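Local coordinates for protein L-lysine 6-monooxygenase (Pseudomonas syringae pv. tomato, PDB 5CQF) that probably acts as an FAD- and NADP(H)-dependent monooxygenase that hydroxylates an amino acid side-chain amine for siderophore biosynthesis, at residues 231-236 and 339-344; 298-301 and 306-309. One frame throughout, in Å; residues are numbered along the deposited sequence.

Both contacts are partly buried and lie toward the periphery of the same chain, about 15 Å apart between centres. They share the five-stranded parallel sheet, because strands 231-235 and 308-311 are neighbours in it: Val232 N meets Arg307 O at 2.9 Å, a probable hydrogen bond. Contact 1 lays an antiparallel three-stranded sheet against a face of this sheet through apolar and imidazole packing. Contact 2, nested within the chain loop that contact 1 closes, joins helix 287-302 to the start of strand 308-311 through a buried salt bridge, and its helix also reaches a second subunit. His233 of contact 1 stacks on His309 of contact 2.

Contact 1 of 2, residues 231-236 and 339-344; sequences EVHSVH and RVLEVD
His233 and Val343 mark the nearest approach of the two backbones, with their CA atoms 8.5 Å apart, while the strands 231-235 and 338-343 run in broadly opposed directions at a slant. At this spacing they do not pair through their main chains; they belong to different sheets and meet through side chains. His233, Leu341 and Val343 all start toward the opposite segment, and Leu341 and Val343, two residues apart, project from the same side of their strand. The imidazole of His233 reaches both. Its ND1 comes 3.9 Å from Leu341 CD2, and its CD2 lies 3.8 Å from Val343 CG1, the two methyls approaching the ring obliquely at different atoms. The other methyl of Leu341, CD1, sits 4.1 Å from His233 CB, so the forked end of the leucine spans the root of the histidine and its ring. Val343 delivers CG1 by placing it anti to its own carbonyl carbon (chi1 -68°). Strand 231-235 is an inner strand of the parallel, Rossmann-type sheet of what is probably the NADP(H)-binding domain, and strand 338-343 ends the beta-meander 314-322, 325-332, 338-343, an arrangement as in other flavoproteins with two dinucleotide-binding domains. Leu330 of the meander touches both Val235 and Leu341, and Leu208 of the parallel sheet also packs on Leu341. The ring of His233 has a further hold: ND1 is hydrogen-bonded to the hydroxyl of Tyr311. Beyond Val343 the chain turns at Asp344, salt-bridged to Arg206, and enters strand 345-348 of the parallel sheet.

Contact 2 of 2, residues 298-301 and 306-309; sequences YEDS and TRLH
Asp300 OD2 is gripped by Arg307 through two neighbouring nitrogens and, from outside the two segments, by Arg305 in a second salt bridge. The shorter bond comes from Arg307 NE at 2.6 Å, with an N-H...O angle of 144°; it meets the oxygen nearly in line with the C-O bond. Arg307 NH1 adds a weak, more bent bond of 2.8 Å to the same oxygen. One carboxylate oxygen therefore sits at the NE-NH1 edge of the guanidinium, tilted somewhat from its plane, instead of the two oxygens pairing with two nitrogens. Asp300 OD1 also lies at that edge but remains 3.7 Å from Arg307 NH1. The two flat groups are turned 38° against each other, and the side chains cross at about a right angle. A bend at chi3 (-61°) helps bring the head of the arginine round to the aspartate. Two positive partners would be expected to stabilise the ionised form of this buried carboxylate. In the fold, helix 287-302 is followed by a short connection and then by strand 308-311, the outermost strand, within this chain, of the parallel Rossmann-type sheet, so the bridge closes the turn from helix to strand. The other bonds of the guanidinium extend the link: NH1 is hydrogen-bonded to Val224 O in helix 214-226, and NH2 to Ile230 O just ahead of strand 231-235. Nearer the turn, Ser301 CB and Thr306 CG2 make a loose apolar contact at 4.4 Å. Ser301 OG is hydrogen-bonded back to Tyr298 O at 2.6 Å. Tyr298 and Glu299 face the second subunit, where Glu299 forms a salt bridge with Arg107 of that subunit and the Tyr298 hydroxyl is hydrogen-bonded to its Glu113.

Contact 1 of 2, residues 231-236 and 339-344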
loop_
_atom_site.group_PDB
_atom_site.type_symbol
_atom_site.label_atom_id
_atom_site.label_comp_id
_atom_site.label_asym_id
_atom_site.label_seq_id
_atom_site.Cartn_x
_atom_site.Cartn_y
_atom_site.Cartn_z
ATOM N N GLU A 231 -2.197 18.221 -25.686
ATOM C CA GLU A 231 -0.772 18.174 -25.359
ATOM C C GLU A 231 -0.455 19.245 -24.336
ATOM O O GLU A 231 -0.940 20.362 -24.431
ATOM C CB GLU A 231 0.066 18.363 -26.627
ATOM C CG GLU A 231 0.106 17.080 -27.430
ATOM C CD GLU A 231 0.563 17.255 -28.859
ATOM O OE1 GLU A 231 0.287 18.328 -29.478
ATOM O OE2 GLU A 231 1.177 16.275 -29.360
ATOM N N VAL A 232 0.325 18.896 -23.335
ATOM C CA VAL A 232 0.551 19.797 -22.244
ATOM C C VAL A 232 2.039 20.034 -22.118
ATOM O O VAL A 232 2.795 19.091 -22.071
ATOM C CB VAL A 232 0.011 19.224 -20.937
ATOM C CG1 VAL A 232 0.387 20.133 -19.785
ATOM C CG2 VAL A 232 -1.488 19.069 -21.004
ATOM N N HIS A 233 2.439 21.299 -22.059
ATOM C CA HIS A 233 3.823 21.682 -21.785
ATOM C C HIS A 233 3.908 22.251 -20.384
ATOM O O HIS A 233 3.303 23.274 -20.088
ATOM C CB HIS A 233 4.282 22.710 -22.806
ATOM C CG HIS A 233 4.116 22.236 -24.213
ATOM N ND1 HIS A 233 5.124 21.603 -24.906
ATOM C CD2 HIS A 233 3.041 22.237 -25.029
ATOM C CE1 HIS A 233 4.685 21.265 -26.103
ATOM N NE2 HIS A 233 3.418 21.631 -26.198
ATOM N N SER A 234 4.673 21.565 -19.545
ATOM C CA SER A 234 4.713 21.768 -18.134
ATOM C C SER A 234 6.062 22.343 -17.809
ATOM O O SER A 234 7.083 21.660 -17.933
ATOM C CB SER A 234 4.500 20.412 -17.431
ATOM O OG SER A 234 4.604 20.504 -16.023
ATOM N N VAL A 235 6.058 23.610 -17.394
ATOM C CA VAL A 235 7.273 24.397 -17.165
ATOM C C VAL A 235 7.508 24.591 -15.685
ATOM O O VAL A 235 6.596 24.997 -14.958
ATOM C CB VAL A 235 7.169 25.774 -17.823
ATOM C CG1 VAL A 235 8.369 26.619 -17.476
ATOM C CG2 VAL A 235 7.067 25.640 -19.346
ATOM N N HIS A 236 8.737 24.301 -15.251
ATOM C CA HIS A 236 9.123 24.335 -13.837
ATOM C C HIS A 236 10.330 25.231 -13.619
ATOM O O HIS A 236 11.306 25.155 -14.379
ATOM C CB HIS A 236 9.473 22.931 -13.387
ATOM C CG HIS A 236 8.359 21.958 -13.595
ATOM N ND1 HIS A 236 7.331 21.806 -12.693
ATOM C CD2 HIS A 236 8.088 21.120 -14.622
ATOM C CE1 HIS A 236 6.483 20.900 -13.145
ATOM N NE2 HIS A 236 6.914 20.479 -14.319
ATOM N N ARG A 339 14.251 28.415 -26.029
ATOM C CA ARG A 339 13.415 27.793 -27.069
ATOM C C ARG A 339 12.024 28.396 -27.066
ATOM O O ARG A 339 11.610 29.029 -26.102
ATOM C CB ARG A 339 13.329 26.282 -26.890
ATOM C CG ARG A 339 12.895 25.870 -25.510
ATOM C CD ARG A 339 13.528 24.559 -25.110
ATOM N NE ARG A 339 12.967 23.476 -25.890
ATOM C CZ ARG A 339 13.167 22.194 -25.622
ATOM N NH1 ARG A 339 12.593 21.286 -26.398
ATOM N NH2 ARG A 339 13.931 21.821 -24.586
ATOM N N VAL A 340 11.316 28.200 -28.166
ATOM C CA VAL A 340 10.002 28.786 -28.374
ATOM C C VAL A 340 8.963 27.666 -28.431
ATOM O O VAL A 340 9.218 26.630 -29.022
ATOM C CB VAL A 340 9.993 29.611 -29.687
ATOM C CG1 VAL A 340 8.603 30.146 -30.027
ATOM C CG2 VAL A 340 10.992 30.753 -29.585
ATOM N N LEU A 341 7.814 27.889 -27.787
ATOM C CA LEU A 341 6.647 26.982 -27.813
ATOM C C LEU A 341 5.452 27.741 -28.332
ATOM O O LEU A 341 5.201 28.873 -27.911
ATOM C CB LEU A 341 6.286 26.512 -26.406
ATOM C CG LEU A 341 7.307 25.633 -25.706
ATOM C CD1 LEU A 341 6.941 25.426 -24.242
ATOM C CD2 LEU A 341 7.415 24.298 -26.431
ATOM N N GLU A 342 4.693 27.128 -29.223
ATOM C CA GLU A 342 3.406 27.691 -29.606
ATOM C C GLU A 342 2.278 26.864 -28.995
ATOM O O GLU A 342 2.183 25.674 -29.252
ATOM C CB GLU A 342 3.278 27.712 -31.110
ATOM C CG GLU A 342 4.429 28.433 -31.779
ATOM C CD GLU A 342 4.489 28.148 -33.253
ATOM O OE1 GLU A 342 4.436 26.950 -33.633
ATOM O OE2 GLU A 342 4.581 29.126 -34.021
ATOM N N VAL A 343 1.437 27.506 -28.197
ATOM C CA VAL A 343 0.333 26.844 -27.544
ATOM C C VAL A 343 -0.957 27.602 -27.748
ATOM O O VAL A 343 -0.930 28.739 -28.164
ATOM C CB VAL A 343 0.604 26.662 -26.035
ATOM C CG1 VAL A 343 1.736 25.673 -25.844
ATOM C CG2 VAL A 343 0.933 27.974 -25.352
ATOM N N ASP A 344 -2.085 26.951 -27.474
ATOM C CA ASP A 344 -3.406 27.555 -27.616
ATOM C C ASP A 344 -3.865 28.180 -26.312
ATOM O O ASP A 344 -4.641 29.104 -26.326
ATOM C CB ASP A 344 -4.415 26.506 -28.058
ATOM C CG ASP A 344 -4.062 25.884 -29.403
ATOM O OD1 ASP A 344 -3.885 26.651 -30.386
ATOM O OD2 ASP A 344 -3.931 24.636 -29.479
#

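Contact 2 of 2, residues 298-301 and 306-309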
loop_
_atom_site.group_PDB
_atom_site.type_symbol
_atom_site.label_atom_id
_atom_site.label_comp_id
_atom_site.label_asym_id
_atom_site.label_seq_id
_atom_site.Cartn_x
_atom_site.Cartn_y
_atom_site.Cartn_z
ATOM N N TYR A 298 1.944 7.260 -18.387
ATOM C CA TYR A 298 2.561 5.975 -18.742
ATOM C C TYR A 298 1.644 5.116 -19.626
ATOM O O TYR A 298 2.089 4.580 -20.616
ATOM C CB TYR A 298 2.919 5.173 -17.485
ATOM C CG TYR A 298 3.623 3.881 -17.790
ATOM C CD1 TYR A 298 2.912 2.726 -18.103
ATOM C CD2 TYR A 298 5.001 3.806 -17.755
ATOM C CE1 TYR A 298 3.565 1.541 -18.383
ATOM C CE2 TYR A 298 5.668 2.620 -18.046
ATOM C CZ TYR A 298 4.948 1.479 -18.354
ATOM O OH TYR A 298 5.638 0.307 -18.660
ATOM N N GLU A 299 0.389 4.947 -19.223
ATOM C CA GLU A 299 -0.582 4.177 -20.020
ATOM C C GLU A 299 -0.727 4.765 -21.418
ATOM O O GLU A 299 -0.619 4.045 -22.403
ATOM C CB GLU A 299 -1.946 4.116 -19.330
ATOM C CG GLU A 299 -1.969 3.250 -18.082
ATOM C CD GLU A 299 -1.504 1.809 -18.313
ATOM O OE1 GLU A 299 -2.114 1.093 -19.130
ATOM O OE2 GLU A 299 -0.542 1.394 -17.642
ATOM N N ASP A 300 -0.894 6.082 -21.509
ATOM C CA ASP A 300 -0.879 6.777 -22.794
ATOM C C ASP A 300 0.297 6.396 -23.687
ATOM O O ASP A 300 0.133 6.248 -24.893
ATOM C CB ASP A 300 -0.784 8.276 -22.569
ATOM C CG ASP A 300 -2.109 8.976 -22.633
ATOM O OD1 ASP A 300 -3.146 8.447 -22.149
ATOM O OD2 ASP A 300 -2.067 10.103 -23.156
ATOM N N SER A 301 1.486 6.277 -23.104
ATOM C CA SER A 301 2.712 6.019 -23.882
ATOM C C SER A 301 2.778 4.611 -24.442
ATOM O O SER A 301 3.581 4.331 -25.297
ATOM C CB SER A 301 3.950 6.205 -23.008
ATOM O OG SER A 301 4.105 5.079 -22.138
ATOM N N THR A 306 2.892 10.403 -26.522
ATOM C CA THR A 306 3.647 11.062 -25.450
ATOM C C THR A 306 3.175 12.516 -25.409
ATOM O O THR A 306 3.523 13.301 -26.274
ATOM C CB THR A 306 5.170 10.944 -25.678
ATOM O OG1 THR A 306 5.493 11.320 -27.030
ATOM C CG2 THR A 306 5.656 9.478 -25.418
ATOM N N ARG A 307 2.341 12.851 -24.422
ATOM C CA ARG A 307 1.526 14.077 -24.465
ATOM C C ARG A 307 1.795 15.097 -23.358
ATOM O O ARG A 307 1.146 16.146 -23.323
ATOM C CB ARG A 307 0.054 13.708 -24.375
ATOM C CG ARG A 307 -0.459 12.979 -25.580
ATOM C CD ARG A 307 -1.973 12.918 -25.589
ATOM N NE ARG A 307 -2.623 12.225 -24.457
ATOM C CZ ARG A 307 -3.493 12.776 -23.606
ATOM N NH1 ARG A 307 -4.073 12.020 -22.686
ATOM N NH2 ARG A 307 -3.800 14.071 -23.662
ATOM N N LEU A 308 2.709 14.763 -22.452
ATOM C CA LEU A 308 3.175 15.666 -21.435
ATOM C C LEU A 308 4.647 15.944 -21.696
ATOM O O LEU A 308 5.440 15.018 -21.743
ATOM C CB LEU A 308 3.017 15.025 -20.063
ATOM C CG LEU A 308 3.593 15.855 -18.912
ATOM C CD1 LEU A 308 2.834 17.169 -18.772
ATOM C CD2 LEU A 308 3.570 15.083 -17.599
ATOM N N HIS A 309 5.008 17.217 -21.866
ATOM C CA HIS A 309 6.395 17.618 -22.100
ATOM C C HIS A 309 6.869 18.452 -20.915
ATOM O O HIS A 309 6.220 19.447 -20.543
ATOM C CB HIS A 309 6.481 18.435 -23.369
ATOM C CG HIS A 309 5.871 17.753 -24.555
ATOM N ND1 HIS A 309 6.583 16.904 -25.376
ATOM C CD2 HIS A 309 4.608 17.769 -25.037
ATOM C CE1 HIS A 309 5.789 16.438 -26.319
ATOM N NE2 HIS A 309 4.587 16.952 -26.136
#